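PDB 4JGW: Ral guanine nucleotide dissociation stimulator-like 2 from Mus musculus, which probably acts as a guanine nucleotide exchange factor for small G proteins and associates with the GTP-bound forms of Rap1A and H-Ras in vitro. Local coordinates for residues S15-E20 and F26-R31; S48-A53 and K418-F423; V60-D65 and M73-A78; P90-L95 and S123-S128. All blocks are in the same frame, centred on the assembly; numbering follows the deposited sequence.

Interaction 1: residues S15-E20 and F26-R31; sequences SVWDEE and FTVTSR
Val28 lies over one face of the Trp17 indole, its CB 4.0 Å from the centroid of the five-membered ring in a CH-pi contact offset toward the rim. Its CG1 reaches on to CZ2 of the six-membered ring, 3.6 Å away. At the indole edge, nearly in the ring plane, NE1 of Trp17 donates to OE2 of Glu19 over 2.8 Å, on the anti lone pair of that oxygen. Trp17 has CG between backbone N and carbonyl carbon (chi1 71°), a turn that folds the ring across the neighbouring strand. Glu19, extended beyond CG, brings OE2 within 3.5 Å of Val28 CG2, while OE1 forms a salt bridge with Arg49. Glu19 O lies loosely at the Phe26 ring edge. On the face carrying Val16, Asp18, Thr27 and Thr29, Thr27 OG1 donates to Asp18 OD1 from above the carboxylate plane (2.9 Å), and Val16 packs its two methyl groups on Thr27 and Thr29. Three hydrogen-bonded pairs, Ser15-Ser30, Trp17-Val28 and Glu19-Phe26, each with two backbone bonds, alternate with two non-hydrogen-bonded pairs. This is the ladder of an antiparallel beta hairpin, here strands 11-21 and 24-33 at the outer side of a four-stranded sheet.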
loop_
_atom_site.group_PDB
_atom_site.type_symbol
_atom_site.label_atom_id
_atom_site.label_comp_id
_atom_site.label_asym_id
_atom_site.label_seq_id
_atom_site.Cartn_x
_atom_site.Cartn_y
_atom_site.Cartn_z
ATOM N N SER A 15 -21.721 -14.939 24.019
ATOM C CA SER A 15 -22.988 -14.269 23.730
ATOM C C SER A 15 -22.784 -13.057 22.825
ATOM O O SER A 15 -21.912 -12.224 23.078
ATOM C CB SER A 15 -23.688 -13.853 25.026
ATOM O OG SER A 15 -24.039 -14.989 25.797
ATOM N N VAL A 16 -23.596 -12.970 21.772
ATOM C CA VAL A 16 -23.500 -11.886 20.791
ATOM C C VAL A 16 -24.869 -11.246 20.551
ATOM O O VAL A 16 -25.835 -11.937 20.222
ATOM C CB VAL A 16 -22.913 -12.385 19.438
ATOM C CG1 VAL A 16 -22.765 -11.236 18.446
ATOM C CG2 VAL A 16 -21.572 -13.079 19.646
ATOM N N TRP A 17 -24.943 -9.926 20.721
ATOM C CA TRP A 17 -26.168 -9.172 20.443
ATOM C C TRP A 17 -25.881 -7.772 19.896
ATOM O O TRP A 17 -24.760 -7.268 20.010
ATOM C CB TRP A 17 -27.069 -9.104 21.685
ATOM C CG TRP A 17 -26.554 -8.232 22.796
ATOM C CD1 TRP A 17 -26.826 -6.909 22.991
ATOM C CD2 TRP A 17 -25.691 -8.625 23.872
ATOM N NE1 TRP A 17 -26.182 -6.450 24.114
ATOM C CE2 TRP A 17 -25.479 -7.483 24.675
ATOM C CE3 TRP A 17 -25.074 -9.831 24.234
ATOM C CZ2 TRP A 17 -24.677 -7.510 25.823
ATOM C CZ3 TRP A 17 -24.273 -9.857 25.373
ATOM C CH2 TRP A 17 -24.083 -8.701 26.153
ATOM N N ASP A 18 -26.900 -7.154 19.301
ATOM C CA ASP A 18 -26.769 -5.817 18.726
ATOM C C ASP A 18 -27.479 -4.757 19.560
ATOM O O ASP A 18 -28.543 -5.009 20.132
ATOM C CB ASP A 18 -27.289 -5.792 17.286
ATOM C CG ASP A 18 -26.371 -6.521 16.312
ATOM O OD1 ASP A 18 -25.221 -6.849 16.680
ATOM O OD2 ASP A 18 -26.802 -6.762 15.165
ATOM N N GLU A 19 -26.872 -3.574 19.625
ATOM C CA GLU A 19 -27.422 -2.437 20.358
ATOM C C GLU A 19 -27.459 -1.193 19.476
ATOM O O GLU A 19 -26.546 -0.959 18.679
ATOM C CB GLU A 19 -26.601 -2.155 21.619
ATOM C CG GLU A 19 -26.734 -3.217 22.709
ATOM C CD GLU A 19 -25.942 -2.891 23.966
ATOM O OE1 GLU A 19 -25.527 -1.726 24.141
ATOM O OE2 GLU A 19 -25.739 -3.807 24.789
ATOM N N GLU A 20 -28.519 -0.402 19.625
ATOM C CA GLU A 20 -28.698 0.821 18.844
ATOM C C GLU A 20 -28.440 2.064 19.690
ATOM O O GLU A 20 -28.820 2.119 20.859
ATOM C CB GLU A 20 -30.108 0.885 18.243
ATOM C CG GLU A 20 -30.487 -0.290 17.332
ATOM C CD GLU A 20 -29.725 -0.315 16.011
ATOM O OE1 GLU A 20 -29.268 0.755 15.548
ATOM O OE2 GLU A 20 -29.590 -1.414 15.429
ATOM N N PHE A 26 -24.137 -0.884 17.189
ATOM C CA PHE A 26 -23.015 -1.568 17.822
ATOM C C PHE A 26 -23.291 -3.062 17.954
ATOM O O PHE A 26 -24.446 -3.486 18.019
ATOM C CB PHE A 26 -22.744 -0.975 19.211
ATOM C CG PHE A 26 -22.292 0.459 19.188
ATOM C CD1 PHE A 26 -23.217 1.497 19.187
ATOM C CD2 PHE A 26 -20.937 0.773 19.182
ATOM C CE1 PHE A 26 -22.800 2.824 19.168
ATOM C CE2 PHE A 26 -20.510 2.097 19.164
ATOM C CZ PHE A 26 -21.443 3.124 19.157
ATOM N N THR A 27 -22.221 -3.853 17.983
ATOM C CA THR A 27 -22.314 -5.272 18.299
ATOM C C THR A 27 -21.523 -5.560 19.572
ATOM O O THR A 27 -20.311 -5.331 19.633
ATOM C CB THR A 27 -21.811 -6.161 17.138
ATOM O OG1 THR A 27 -22.608 -5.921 15.974
ATOM C CG2 THR A 27 -21.908 -7.637 17.499
ATOM N N VAL A 28 -22.226 -6.044 20.590
ATOM C CA VAL A 28 -21.588 -6.452 21.836
ATOM C C VAL A 28 -21.326 -7.954 21.802
ATOM O O VAL A 28 -22.205 -8.741 21.442
ATOM C CB VAL A 28 -22.432 -6.079 23.085
ATOM C CG1 VAL A 28 -21.645 -6.342 24.366
ATOM C CG2 VAL A 28 -22.862 -4.622 23.029
ATOM N N THR A 29 -20.103 -8.333 22.159
ATOM C CA THR A 29 -19.720 -9.731 22.274
ATOM C C THR A 29 -19.201 -9.973 23.685
ATOM O O THR A 29 -18.384 -9.205 24.188
ATOM C CB THR A 29 -18.634 -10.104 21.241
ATOM O OG1 THR A 29 -19.056 -9.695 19.934
ATOM C CG2 THR A 29 -18.375 -11.607 21.235
ATOM N N SER A 30 -19.691 -11.032 24.322
ATOM C CA SER A 30 -19.251 -11.394 25.664
ATOM C C SER A 30 -18.808 -12.850 25.696
ATOM O O SER A 30 -19.614 -13.762 25.495
ATOM C CB SER A 30 -20.361 -11.141 26.686
ATOM O OG SER A 30 -19.846 -11.130 28.004
ATOM N N ARG A 31 -17.516 -13.058 25.940
ATOM C CA ARG A 31 -16.927 -14.393 25.931
ATOM C C ARG A 31 -16.490 -14.799 27.335
ATOM O O ARG A 31 -15.623 -14.159 27.937
ATOM C CB ARG A 31 -15.739 -14.455 24.962
ATOM C CG ARG A 31 -16.032 -13.923 23.560
ATOM C CD ARG A 31 -14.744 -13.652 22.787
ATOM N NE ARG A 31 -14.896 -12.544 21.841
ATOM C CZ ARG A 31 -14.757 -11.257 22.155
ATOM N NH1 ARG A 31 -14.460 -10.894 23.399
ATOM N NH2 ARG A 31 -14.915 -10.324 21.222
#

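Interaction 2: residues S48-A53 and K418-F423; sequences SRRLRA and KRRKEF
This strand-to-helix contact joins the N-terminal Ras-GEF (REM) region, through Leu51 of strand 46-54, to Arg420 on helix 416-436 of the catalytic Ras-GEF (CDC25-homology) region. It rests on one long side chain, Arg420, whose guanidinium meets the backbone of Leu51. NH2 of Arg420 donates to Leu51 O over 2.8 Å, with a nearly straight N-H...O angle of 165°. The carbonyl oxygen lies close to the guanidinium plane, and the nitrogen approaches it on a lone pair. The chain of Arg420 runs extended from CG to NE, which carries the charged group from the helix across to the strand. Arg50 crosses Arg420 at about a right angle: its CB lies 3.7 Å from Arg420 NH2, and the two guanidinium planes are turned 67° apart. NH1 of Arg420 forms a salt bridge with Asp72, whose other carboxylate oxygen accepts from the N of Leu51. The carboxylate thus ties strand and arginine together and probably offsets part of the positive charge that Arg50 and Arg420 bring close. A water adds a second, indirect link at the guanidinium edge: it accepts from Arg420 NE at 2.7 Å and lies 2.7 Å from Leu51 O, to which it probably donates.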
loop_
_atom_site.group_PDB
_atom_site.type_symbol
_atom_site.label_atom_id
_atom_site.label_comp_id
_atom_site.label_asym_id
_atom_site.label_seq_id
_atom_site.Cartn_x
_atom_site.Cartn_y
_atom_site.Cartn_z
ATOM N N SER A 48 -16.299 -7.048 23.963
ATOM C CA SER A 48 -16.022 -5.997 22.993
ATOM C C SER A 48 -17.341 -5.382 22.545
ATOM O O SER A 48 -18.326 -6.095 22.348
ATOM C CB SER A 48 -15.258 -6.545 21.786
ATOM O OG SER A 48 -16.040 -7.481 21.065
ATOM N N ARG A 49 -17.353 -4.059 22.409
ATOM C CA ARG A 49 -18.494 -3.346 21.852
ATOM C C ARG A 49 -18.014 -2.542 20.644
ATOM O O ARG A 49 -17.440 -1.460 20.790
ATOM C CB ARG A 49 -19.157 -2.451 22.911
ATOM C CG ARG A 49 -20.402 -1.724 22.419
ATOM C CD ARG A 49 -21.061 -0.884 23.509
ATOM N NE ARG A 49 -22.243 -0.202 22.988
ATOM C CZ ARG A 49 -23.206 0.339 23.729
ATOM N NH1 ARG A 49 -23.155 0.294 25.058
ATOM N NH2 ARG A 49 -24.239 0.925 23.133
ATOM N N ARG A 50 -18.248 -3.086 19.453
ATOM C CA ARG A 50 -17.679 -2.527 18.230
ATOM C C ARG A 50 -18.722 -1.870 17.334
ATOM O O ARG A 50 -19.766 -2.465 17.043
ATOM C CB ARG A 50 -16.920 -3.603 17.447
ATOM C CG ARG A 50 -15.855 -4.327 18.253
ATOM C CD ARG A 50 -14.913 -5.094 17.351
ATOM N NE ARG A 50 -13.935 -5.862 18.117
ATOM C CZ ARG A 50 -14.059 -7.152 18.419
ATOM N NH1 ARG A 50 -15.125 -7.840 18.021
ATOM N NH2 ARG A 50 -13.110 -7.756 19.122
ATOM N N LEU A 51 -18.427 -0.645 16.901
ATOM C CA LEU A 51 -19.301 0.083 15.983
ATOM C C LEU A 51 -19.345 -0.617 14.626
ATOM O O LEU A 51 -18.304 -0.927 14.044
ATOM C CB LEU A 51 -18.861 1.548 15.839
ATOM C CG LEU A 51 -19.816 2.516 15.119
ATOM C CD1 LEU A 51 -19.655 3.947 15.619
ATOM C CD2 LEU A 51 -19.661 2.457 13.603
ATOM N N ARG A 52 -20.558 -0.864 14.142
ATOM C CA ARG A 52 -20.782 -1.545 12.868
ATOM C C ARG A 52 -21.130 -0.560 11.756
ATOM O O ARG A 52 -20.642 -0.679 10.632
ATOM C CB ARG A 52 -21.902 -2.579 13.012
ATOM C CG ARG A 52 -21.489 -3.855 13.724
ATOM C CD ARG A 52 -20.876 -4.849 12.753
ATOM N NE ARG A 52 -21.025 -6.225 13.214
ATOM C CZ ARG A 52 -22.115 -6.965 13.031
ATOM N NH1 ARG A 52 -23.168 -6.467 12.395
ATOM N NH2 ARG A 52 -22.154 -8.208 13.492
ATOM N N ALA A 53 -21.991 0.400 12.084
ATOM C CA ALA A 53 -22.425 1.433 11.151
ATOM C C ALA A 53 -22.920 2.643 11.923
ATOM O O ALA A 53 -23.409 2.513 13.045
ATOM C CB ALA A 53 -23.521 0.905 10.238
ATOM N N LYS A 418 -16.986 -2.382 6.016
ATOM C CA LYS A 418 -16.175 -2.201 4.811
ATOM C C LYS A 418 -14.796 -1.635 5.154
ATOM O O LYS A 418 -13.781 -2.097 4.628
ATOM C CB LYS A 418 -16.897 -1.280 3.816
ATOM C CG LYS A 418 -16.117 -1.003 2.535
ATOM C CD LYS A 418 -16.963 -0.285 1.496
ATOM C CE LYS A 418 -16.185 -0.126 0.195
ATOM N NZ LYS A 418 -17.053 0.262 -0.948
ATOM N N ARG A 419 -14.774 -0.648 6.046
ATOM C CA ARG A 419 -13.540 0.050 6.420
ATOM C C ARG A 419 -12.597 -0.819 7.252
ATOM O O ARG A 419 -11.375 -0.660 7.179
ATOM C CB ARG A 419 -13.853 1.364 7.149
ATOM C CG ARG A 419 -14.810 2.296 6.404
ATOM C CD ARG A 419 -14.330 2.592 4.988
ATOM N NE ARG A 419 -15.392 3.141 4.147
ATOM C CZ ARG A 419 -15.313 3.279 2.824
ATOM N NH1 ARG A 419 -14.220 2.904 2.170
ATOM N NH2 ARG A 419 -16.332 3.791 2.151
ATOM N N ARG A 420 -13.171 -1.731 8.039
ATOM C CA ARG A 420 -12.388 -2.690 8.821
ATOM C C ARG A 420 -11.677 -3.675 7.904
ATOM O O ARG A 420 -10.503 -3.994 8.114
ATOM C CB ARG A 420 -13.285 -3.455 9.797
ATOM C CG ARG A 420 -13.724 -2.651 10.998
ATOM C CD ARG A 420 -14.569 -3.482 11.952
ATOM N NE ARG A 420 -15.310 -2.606 12.852
ATOM C CZ ARG A 420 -14.872 -2.185 14.033
ATOM N NH1 ARG A 420 -13.689 -2.581 14.496
ATOM N NH2 ARG A 420 -15.629 -1.371 14.756
ATOM N N LYS A 421 -12.406 -4.154 6.896
ATOM C CA LYS A 421 -11.876 -5.083 5.902
ATOM C C LYS A 421 -10.797 -4.410 5.059
ATOM O O LYS A 421 -9.829 -5.051 4.648
ATOM C CB LYS A 421 -13.000 -5.607 5.006
ATOM C CG LYS A 421 -14.065 -6.414 5.737
ATOM C CD LYS A 421 -15.148 -6.892 4.782
ATOM C CE LYS A 421 -16.337 -7.467 5.542
ATOM N NZ LYS A 421 -17.301 -8.137 4.626
ATOM N N GLU A 422 -10.971 -3.114 4.814
ATOM C CA GLU A 422 -9.964 -2.314 4.129
ATOM C C GLU A 422 -8.708 -2.153 4.988
ATOM O O GLU A 422 -7.594 -2.355 4.500
ATOM C CB GLU A 422 -10.536 -0.956 3.719
ATOM C CG GLU A 422 -11.405 -1.031 2.467
ATOM C CD GLU A 422 -12.064 0.283 2.103
ATOM O OE1 GLU A 422 -12.269 1.128 2.995
ATOM O OE2 GLU A 422 -12.385 0.469 0.912
ATOM N N PHE A 423 -8.896 -1.816 6.263
ATOM C CA PHE A 423 -7.775 -1.685 7.196
ATOM C C PHE A 423 -6.975 -2.982 7.337
ATOM O O PHE A 423 -5.752 -2.942 7.413
ATOM C CB PHE A 423 -8.239 -1.180 8.571
ATOM C CG PHE A 423 -7.119 -1.038 9.576
ATOM C CD1 PHE A 423 -6.200 0.007 9.476
ATOM C CD2 PHE A 423 -6.979 -1.954 10.615
ATOM C CE1 PHE A 423 -5.164 0.135 10.395
ATOM C CE2 PHE A 423 -5.949 -1.833 11.547
ATOM C CZ PHE A 423 -5.037 -0.788 11.437
HETATM O O HOH W 1 -17.636 -1.918 11.598
#

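Interaction 3: residues V60-D65 and M73-A78; sequences VRHLLD and MMFTPA
The aromatic contact between His62 and Phe75 dominates. The two rings form an edge-to-face (T-shaped) pair, centroids 4.4 Å apart and planes at 74°, with the imidazole supplying the edge and the phenyl ring the face. CD2 of His62 stands over the centre of the Phe75 ring, 3.2 Å above its plane and at similar distances from all six carbons. Both residues have CG anti to the backbone N (chi1 -172° for His62, -178° for Phe75), and these torsions send the rings out from their helices to meet between them. NE2 of His62 is hydrogen-bonded to Asp72, which helps to fix the rotation of the imidazole with CD2 turned onto Phe75.

Apolar packing extends the contact along the helix. CB of Leu63 touches Phe75 CE2 at 4.1 Å, and CD2 of Leu63 meets the methyl CG2 of Thr76 at 3.8 Å, the two side chains crossing at about a right angle.

Polar contact across the segments runs through a water, which donates to Leu63 O over 2.6 Å and is hydrogen-bonded to Thr76 OG1 at 2.9 Å. It thereby joins a carbonyl at the last turn of helix 56-63 to Thr76, near the beginning of helix 75-82.

Around this buried pair, Phe26 of strand 24-33 meets His62 edge-to-face, Phe416 of helix 416-436 meets the Phe75 ring, and Val121 of helix 108-128 packs against Leu63 and Thr76.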
loop_
_atom_site.group_PDB
_atom_site.type_symbol
_atom_site.label_atom_id
_atom_site.label_comp_id
_atom_site.label_asym_id
_atom_site.label_seq_id
_atom_site.Cartn_x
_atom_site.Cartn_y
_atom_site.Cartn_z
ATOM N N VAL A 60 -17.424 9.999 15.127
ATOM C CA VAL A 60 -16.578 10.900 15.908
ATOM C C VAL A 60 -16.852 10.789 17.414
ATOM O O VAL A 60 -15.922 10.877 18.220
ATOM C CB VAL A 60 -16.701 12.368 15.413
ATOM C CG1 VAL A 60 -15.987 13.342 16.353
ATOM C CG2 VAL A 60 -16.142 12.495 13.998
ATOM N N ARG A 61 -18.120 10.591 17.784
ATOM C CA ARG A 61 -18.495 10.357 19.184
ATOM C C ARG A 61 -17.824 9.093 19.718
ATOM O O ARG A 61 -17.268 9.094 20.816
ATOM C CB ARG A 61 -20.018 10.256 19.354
ATOM C CG ARG A 61 -20.757 11.587 19.284
ATOM C CD ARG A 61 -22.187 11.479 19.827
ATOM N NE ARG A 61 -23.067 10.692 18.961
ATOM C CZ ARG A 61 -23.772 11.184 17.942
ATOM N NH1 ARG A 61 -23.713 12.475 17.636
ATOM N NH2 ARG A 61 -24.539 10.379 17.219
ATOM N N HIS A 62 -17.878 8.028 18.920
ATOM C CA HIS A 62 -17.225 6.759 19.236
ATOM C C HIS A 62 -15.697 6.912 19.232
ATOM O O HIS A 62 -15.007 6.319 20.064
ATOM C CB HIS A 62 -17.680 5.686 18.239
ATOM C CG HIS A 62 -17.228 4.297 18.574
ATOM N ND1 HIS A 62 -17.553 3.667 19.757
ATOM C CD2 HIS A 62 -16.504 3.402 17.860
ATOM C CE1 HIS A 62 -17.033 2.453 19.765
ATOM N NE2 HIS A 62 -16.394 2.265 18.623
ATOM N N LEU A 63 -15.186 7.731 18.312
ATOM C CA LEU A 63 -13.750 8.026 18.212
ATOM C C LEU A 63 -13.203 8.620 19.511
ATOM O O LEU A 63 -12.123 8.240 19.972
ATOM C CB LEU A 63 -13.489 9.012 17.067
ATOM C CG LEU A 63 -12.266 8.930 16.139
ATOM C CD1 LEU A 63 -11.888 10.336 15.665
ATOM C CD2 LEU A 63 -11.058 8.234 16.750
ATOM N N LEU A 64 -13.959 9.546 20.096
ATOM C CA LEU A 64 -13.497 10.312 21.251
ATOM C C LEU A 64 -13.973 9.742 22.592
ATOM O O LEU A 64 -13.791 10.363 23.641
ATOM C CB LEU A 64 -13.881 11.793 21.107
ATOM C CG LEU A 64 -13.407 12.547 19.855
ATOM C CD1 LEU A 64 -13.747 14.022 19.966
ATOM C CD2 LEU A 64 -11.913 12.372 19.599
ATOM N N ASP A 65 -14.576 8.556 22.541
ATOM C CA ASP A 65 -14.981 7.829 23.737
ATOM C C ASP A 65 -13.776 7.086 24.310
ATOM O O ASP A 65 -13.099 6.339 23.598
ATOM C CB ASP A 65 -16.115 6.853 23.402
ATOM C CG ASP A 65 -16.667 6.133 24.629
ATOM O OD1 ASP A 65 -16.394 6.561 25.772
ATOM O OD2 ASP A 65 -17.388 5.131 24.444
ATOM N N MET A 73 -10.828 -2.092 19.449
ATOM C CA MET A 73 -9.437 -1.703 19.181
ATOM C C MET A 73 -9.087 -1.397 17.719
ATOM O O MET A 73 -8.156 -0.635 17.463
ATOM C CB MET A 73 -8.418 -2.665 19.823
ATOM C CG MET A 73 -8.932 -4.038 20.198
ATOM S SD MET A 73 -7.745 -4.974 21.191
ATOM C CE MET A 73 -8.301 -4.644 22.861
ATOM N N MET A 74 -9.833 -1.962 16.772
ATOM C CA MET A 74 -9.587 -1.673 15.360
ATOM C C MET A 74 -10.160 -0.323 14.913
ATOM O O MET A 74 -9.697 0.251 13.927
ATOM C CB MET A 74 -10.099 -2.800 14.450
ATOM C CG MET A 74 -9.600 -2.679 13.003
ATOM S SD MET A 74 -10.231 -3.903 11.842
ATOM C CE MET A 74 -9.394 -5.386 12.411
ATOM N N PHE A 75 -11.150 0.187 15.647
ATOM C CA PHE A 75 -11.915 1.353 15.198
ATOM C C PHE A 75 -11.077 2.594 14.893
ATOM O O PHE A 75 -11.166 3.145 13.796
ATOM C CB PHE A 75 -13.027 1.717 16.185
ATOM C CG PHE A 75 -13.860 2.882 15.734
ATOM C CD1 PHE A 75 -14.896 2.698 14.826
ATOM C CD2 PHE A 75 -13.587 4.166 16.190
ATOM C CE1 PHE A 75 -15.656 3.772 14.390
ATOM C CE2 PHE A 75 -14.345 5.249 15.760
ATOM C CZ PHE A 75 -15.382 5.051 14.861
ATOM N N THR A 76 -10.288 3.029 15.873
ATOM C CA THR A 76 -9.494 4.250 15.763
ATOM C C THR A 76 -8.494 4.222 14.592
ATOM O O THR A 76 -8.514 5.127 13.759
ATOM C CB THR A 76 -8.790 4.591 17.107
ATOM O OG1 THR A 76 -9.769 4.649 18.152
ATOM C CG2 THR A 76 -8.051 5.923 17.029
ATOM N N PRO A 77 -7.628 3.189 14.517
ATOM C CA PRO A 77 -6.685 3.169 13.393
ATOM C C PRO A 77 -7.361 2.973 12.032
ATOM O O PRO A 77 -6.911 3.547 11.041
ATOM C CB PRO A 77 -5.765 1.987 13.722
ATOM C CG PRO A 77 -6.562 1.123 14.637
ATOM C CD PRO A 77 -7.387 2.069 15.449
ATOM N N ALA A 78 -8.431 2.179 11.995
ATOM C CA ALA A 78 -9.193 1.954 10.765
ATOM C C ALA A 78 -9.841 3.233 10.245
ATOM O O ALA A 78 -9.759 3.524 9.053
ATOM C CB ALA A 78 -10.242 0.861 10.963
HETATM O O HOH W 2 -10.278 6.428 20.350
#

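Interaction 4: residues P90-L95 and S123-S128; sequences PALFGL and STWLAS
Leu92 and Trp125 carry this contact, the leucine from helix 89-101 leaning obliquely on the outer end of the indole. Leu92 CB lies 4.0 Å from Trp125 CH2. With CG anti to the backbone N (chi1 -175°), the leucine chain continues toward the ring: CG is likewise 4.0 Å from CH2, and the methyl CD2 closes to 3.7 Å from that same carbon. CD2 also touches CZ2 and CZ3, the two ring atoms bonded to CH2. It stands 4.2 Å from the centroid of the six-membered ring, 30° off the normal, an off-centre CH-pi contact. The other methyl, CD1, packs against Val60 of helix 56-63.

The tip of the tryptophan also meets the start of the next residue. Phe93 N lies near the indole plane at its edge, 4.0 Å from Trp125 CH2, with Phe93 CB slightly farther off. The indole thus pushes its six-membered ring edge up to the helix backbone, spanning the gap between segments 90-95 and 123-128, whose nearest CA atoms, those of Phe93 and Trp125, are 10.3 Å apart. At the pyrrole side Trp125 NE1 donates to Asp132, so the buried N-H is satisfied and the indole orientation is held.

The contact packs two helices of the REM region together. His83 meets the indole edge-to-face and the Phe133 ring meets it with planes inclined, while the Phe93 side chain touches Gln140 and Leu144 of helix 138-151.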
loop_
_atom_site.group_PDB
_atom_site.type_symbol
_atom_site.label_atom_id
_atom_site.label_comp_id
_atom_site.label_asym_id
_atom_site.label_seq_id
_atom_site.Cartn_x
_atom_site.Cartn_y
_atom_site.Cartn_z
ATOM N N PRO A 90 -9.988 17.758 6.588
ATOM C CA PRO A 90 -10.524 18.942 7.270
ATOM C C PRO A 90 -11.936 18.726 7.824
ATOM O O PRO A 90 -12.279 19.288 8.864
ATOM C CB PRO A 90 -10.523 20.020 6.178
ATOM C CG PRO A 90 -10.475 19.279 4.893
ATOM C CD PRO A 90 -9.705 18.029 5.164
ATOM N N ALA A 91 -12.734 17.912 7.134
ATOM C CA ALA A 91 -14.087 17.586 7.585
ATOM C C ALA A 91 -14.076 16.787 8.889
ATOM O O ALA A 91 -14.865 17.065 9.796
ATOM C CB ALA A 91 -14.847 16.835 6.499
ATOM N N LEU A 92 -13.177 15.808 8.981
ATOM C CA LEU A 92 -13.039 14.983 10.183
ATOM C C LEU A 92 -12.470 15.781 11.357
ATOM O O LEU A 92 -12.955 15.665 12.484
ATOM C CB LEU A 92 -12.172 13.747 9.898
ATOM C CG LEU A 92 -12.006 12.690 10.997
ATOM C CD1 LEU A 92 -13.345 12.085 11.402
ATOM C CD2 LEU A 92 -11.045 11.601 10.546
ATOM N N PHE A 93 -11.440 16.580 11.075
ATOM C CA PHE A 93 -10.833 17.481 12.055
ATOM C C PHE A 93 -11.880 18.453 12.603
ATOM O O PHE A 93 -11.928 18.708 13.809
ATOM C CB PHE A 93 -9.689 18.262 11.401
ATOM C CG PHE A 93 -8.638 18.762 12.362
ATOM C CD1 PHE A 93 -7.407 19.193 11.879
ATOM C CD2 PHE A 93 -8.865 18.804 13.736
ATOM C CE1 PHE A 93 -6.422 19.667 12.744
ATOM C CE2 PHE A 93 -7.886 19.271 14.608
ATOM C CZ PHE A 93 -6.662 19.702 14.111
ATOM N N GLY A 94 -12.710 18.990 11.709
ATOM C CA GLY A 94 -13.783 19.912 12.081
ATOM C C GLY A 94 -14.815 19.294 13.010
ATOM O O GLY A 94 -15.249 19.930 13.971
ATOM N N LEU A 95 -15.196 18.050 12.727
ATOM C CA LEU A 95 -16.166 17.323 13.550
ATOM C C LEU A 95 -15.605 16.936 14.919
ATOM O O LEU A 95 -16.357 16.811 15.888
ATOM C CB LEU A 95 -16.684 16.084 12.817
ATOM C CG LEU A 95 -17.534 16.347 11.570
ATOM C CD1 LEU A 95 -17.602 15.104 10.718
ATOM C CD2 LEU A 95 -18.931 16.841 11.926
ATOM N N SER A 123 -2.732 12.919 18.029
ATOM C CA SER A 123 -1.308 12.580 18.036
ATOM C C SER A 123 -1.038 11.309 17.232
ATOM O O SER A 123 -0.105 11.268 16.427
ATOM C CB SER A 123 -0.760 12.461 19.465
ATOM O OG SER A 123 -1.458 11.476 20.210
ATOM N N THR A 124 -1.864 10.285 17.444
ATOM C CA THR A 124 -1.779 9.044 16.668
ATOM C C THR A 124 -1.995 9.312 15.172
ATOM O O THR A 124 -1.232 8.824 14.339
ATOM C CB THR A 124 -2.776 7.974 17.186
ATOM O OG1 THR A 124 -2.478 7.670 18.553
ATOM C CG2 THR A 124 -2.685 6.692 16.366
ATOM N N TRP A 125 -3.020 10.102 14.854
ATOM C CA TRP A 125 -3.335 10.505 13.477
ATOM C C TRP A 125 -2.154 11.203 12.802
ATOM O O TRP A 125 -1.782 10.859 11.677
ATOM C CB TRP A 125 -4.577 11.409 13.469
ATOM C CG TRP A 125 -5.151 11.753 12.110
ATOM C CD1 TRP A 125 -4.744 11.287 10.892
ATOM C CD2 TRP A 125 -6.276 12.608 11.853
ATOM N NE1 TRP A 125 -5.522 11.821 9.892
ATOM C CE2 TRP A 125 -6.472 12.632 10.454
ATOM C CE3 TRP A 125 -7.126 13.367 12.668
ATOM C CZ2 TRP A 125 -7.488 13.382 9.853
ATOM C CZ3 TRP A 125 -8.135 14.117 12.068
ATOM C CH2 TRP A 125 -8.306 14.117 10.673
ATOM N N LEU A 126 -1.567 12.171 13.503
ATOM C CA LEU A 126 -0.437 12.936 12.984
ATOM C C LEU A 126 0.811 12.069 12.818
ATOM O O LEU A 126 1.524 12.186 11.817
ATOM C CB LEU A 126 -0.150 14.139 13.889
ATOM C CG LEU A 126 1.009 15.082 13.549
ATOM C CD1 LEU A 126 0.836 15.728 12.176
ATOM C CD2 LEU A 126 1.131 16.140 14.629
ATOM N N ALA A 127 1.059 11.200 13.796
ATOM C CA ALA A 127 2.198 10.286 13.753
ATOM C C ALA A 127 2.048 9.245 12.641
ATOM O O ALA A 127 3.007 8.967 11.915
ATOM C CB ALA A 127 2.399 9.613 15.105
ATOM N N SER A 128 0.845 8.689 12.506
ATOM C CA SER A 128 0.562 7.680 11.485
ATOM C C SER A 128 0.483 8.265 10.077
ATOM O O SER A 128 1.044 7.704 9.136
ATOM C CB SER A 128 -0.735 6.929 11.805
ATOM O OG SER A 128 -0.626 6.204 13.016
#

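How the interactions relate
The contacts run from the four-stranded sheet, whose last strand, 414-415, leads into helix 416-436, to the helices of the REM region. Interactions 1 and 2 share the sheet, where strands 24-33 and 46-54 are neighbours, and their centres lie about 13 Å apart. The centre of interaction 3 is about 10 Å from that of interaction 2 and about 17 Å from that of interaction 1, and it touches both; interaction 4 follows, centres about 12 Å apart, joined to interaction 3 by Val60 packing on Leu92. Centres of interactions 1 and 4 are about 29 Å apart. Along the chain, interaction 1 closes first, then interactions 3 and 4 fall in series inside the long loop closed by interaction 2, which unites the REM and catalytic regions.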